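Local coordinates for putative nitrite reductase NADPH (Small subunit) oxidoreductase protein (Vibrio parahaemolyticus RIMD 2210633, PDB 3C0D) that is probably the small, Rieske-like subunit of an NAD(P)H-dependent nitrite reductase of nitrate assimilation, though its own role has only been inferred, at residues F33-S38 and G58-I63. Residues are numbered along the deposited sequence; the frame is centred on the assembly and turned at random.
Sequences FYIPDS and GIVGDI
V60 and F33 illustrate how two separate β-sheets can be joined by a few apolar side chains. One methyl of V60, CG2, comes to 3.7 Å from both CD1 and CE1 of F33, approaching the ring obliquely at its CD1-CE1 bond. CE1 also passes 4.1 Å from the carbonyl oxygen of G58, the backbone atom that comes up to the ring. The other methyl, CG1 of V60, faces I35, whose CD1 lies 4.3 Å away, so the valine straddles two residues of one strand that point to the same side. Its torsion explains the division: with CG1 anti to the backbone N (chi1 -176°), CG2 is left beside that nitrogen and turned to the phenylalanine. I35 does not aim its CB at V60, but its CD1 end comes nearer. Mainly side chains bridge the 8.7 Å between the CA atoms of F33 and V60. Further out, V43, V69 and L80 also pack on F33, while F18 and Y41 touch I35. Backbone hydrogen bonds, F33 with Y41 and I59 with A70, fix each strand in its own sheet: 28-35 beside 39-47 in this Rieske-like domain's larger antiparallel sheet, 59-62 at one edge of the three-stranded sheet 59-62, 67-70, 77-79, whose middle strand supplies V69.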
loop_
_atom_site.group_PDB
_atom_site.type_symbol
_atom_site.label_atom_id
_atom_site.label_comp_id
_atom_site.label_asym_id
_atom_site.label_seq_id
_atom_site.Cartn_x
_atom_site.Cartn_y
_atom_site.Cartn_z
ATOM N N PHE A 33 -1.552 -3.874 1.396
ATOM C CA PHE A 33 -2.756 -4.344 0.732
ATOM C C PHE A 33 -2.454 -5.657 0.029
ATOM O O PHE A 33 -1.742 -5.685 -0.980
ATOM C CB PHE A 33 -3.232 -3.319 -0.297
ATOM C CG PHE A 33 -3.946 -2.142 0.295
ATOM C CD1 PHE A 33 -5.271 -2.258 0.724
ATOM C CD2 PHE A 33 -3.325 -0.888 0.352
ATOM C CE1 PHE A 33 -5.983 -1.132 1.201
ATOM C CE2 PHE A 33 -4.021 0.252 0.826
ATOM C CZ PHE A 33 -5.351 0.122 1.247
ATOM N N TYR A 34 -3.002 -6.744 0.561
ATOM C CA TYR A 34 -2.789 -8.064 -0.022
ATOM C C TYR A 34 -3.812 -8.368 -1.119
ATOM O O TYR A 34 -5.004 -8.460 -0.848
ATOM C CB TYR A 34 -2.859 -9.125 1.084
ATOM C CG TYR A 34 -2.968 -10.548 0.595
ATOM C CD1 TYR A 34 -2.130 -11.027 -0.411
ATOM C CD2 TYR A 34 -3.875 -11.432 1.174
ATOM C CE1 TYR A 34 -2.191 -12.367 -0.833
ATOM C CE2 TYR A 34 -3.939 -12.777 0.766
ATOM C CZ TYR A 34 -3.089 -13.237 -0.236
ATOM O OH TYR A 34 -3.097 -14.568 -0.603
ATOM N N ILE A 35 -3.337 -8.512 -2.354
ATOM C CA ILE A 35 -4.209 -8.830 -3.485
ATOM C C ILE A 35 -3.894 -10.264 -3.899
ATOM O O ILE A 35 -2.841 -10.518 -4.483
ATOM C CB ILE A 35 -3.933 -7.923 -4.713
ATOM C CG1 ILE A 35 -3.871 -6.453 -4.291
ATOM C CG2 ILE A 35 -5.024 -8.102 -5.735
ATOM C CD1 ILE A 35 -5.168 -5.938 -3.673
ATOM N N PRO A 36 -4.806 -11.219 -3.613
ATOM C CA PRO A 36 -4.607 -12.638 -3.959
ATOM C C PRO A 36 -3.914 -12.913 -5.300
ATOM O O PRO A 36 -2.880 -13.590 -5.344
ATOM C CB PRO A 36 -6.021 -13.202 -3.918
ATOM C CG PRO A 36 -6.649 -12.411 -2.816
ATOM C CD PRO A 36 -6.170 -10.998 -3.094
ATOM N N ASP A 37 -4.459 -12.377 -6.385
ATOM C CA ASP A 37 -3.867 -12.614 -7.702
ATOM C C ASP A 37 -2.508 -11.916 -7.931
ATOM O O ASP A 37 -1.676 -12.408 -8.698
ATOM C CB ASP A 37 -4.845 -12.180 -8.813
ATOM C CG ASP A 37 -6.308 -12.173 -8.356
ATOM O OD1 ASP A 37 -6.666 -11.331 -7.490
ATOM O OD2 ASP A 37 -7.098 -13.005 -8.864
ATOM N N SER A 38 -2.286 -10.792 -7.247
ATOM C CA SER A 38 -1.076 -9.980 -7.411
ATOM C C SER A 38 0.051 -10.061 -6.382
ATOM O O SER A 38 1.214 -9.900 -6.725
ATOM C CB SER A 38 -1.472 -8.506 -7.534
ATOM O OG SER A 38 -2.295 -8.275 -8.654
ATOM N N GLY A 58 -9.237 2.718 3.073
ATOM C CA GLY A 58 -9.873 2.959 1.781
ATOM C C GLY A 58 -10.330 1.715 1.029
ATOM O O GLY A 58 -9.683 0.665 1.086
ATOM N N ILE A 59 -11.444 1.832 0.312
ATOM C CA ILE A 59 -11.989 0.719 -0.452
ATOM C C ILE A 59 -11.161 0.410 -1.697
ATOM O O ILE A 59 -10.890 1.302 -2.509
ATOM C CB ILE A 59 -13.446 1.009 -0.878
ATOM C CG1 ILE A 59 -14.347 0.995 0.357
ATOM C CG2 ILE A 59 -13.917 -0.012 -1.919
ATOM C CD1 ILE A 59 -15.794 1.291 0.056
ATOM N N VAL A 60 -10.759 -0.855 -1.831
ATOM C CA VAL A 60 -9.978 -1.310 -2.977
ATOM C C VAL A 60 -10.927 -1.703 -4.111
ATOM O O VAL A 60 -12.002 -2.253 -3.871
ATOM C CB VAL A 60 -9.138 -2.537 -2.616
ATOM C CG1 VAL A 60 -8.268 -2.932 -3.792
ATOM C CG2 VAL A 60 -8.306 -2.251 -1.390
ATOM N N GLY A 61 -10.535 -1.421 -5.347
ATOM C CA GLY A 61 -11.374 -1.765 -6.482
ATOM C C GLY A 61 -10.576 -1.667 -7.760
ATOM O O GLY A 61 -9.463 -1.154 -7.742
ATOM N N ASP A 62 -11.120 -2.153 -8.873
ATOM C CA ASP A 62 -10.399 -2.077 -10.147
ATOM C C ASP A 62 -10.851 -0.912 -11.017
ATOM O O ASP A 62 -12.031 -0.589 -11.094
ATOM C CB ASP A 62 -10.520 -3.390 -10.944
ATOM C CG ASP A 62 -11.738 -4.215 -10.552
ATOM O OD1 ASP A 62 -12.711 -3.637 -10.008
ATOM O OD2 ASP A 62 -11.725 -5.446 -10.801
ATOM N N ILE A 63 -9.894 -0.262 -11.654
ATOM C CA ILE A 63 -10.214 0.848 -12.524
ATOM C C ILE A 63 -9.406 0.577 -13.771
ATOM O O ILE A 63 -8.172 0.535 -13.726
ATOM C CB ILE A 63 -9.820 2.186 -11.889
ATOM C CG1 ILE A 63 -10.661 2.416 -10.638
ATOM C CG2 ILE A 63 -10.051 3.326 -12.866
ATOM C CD1 ILE A 63 -10.262 3.658 -9.892
#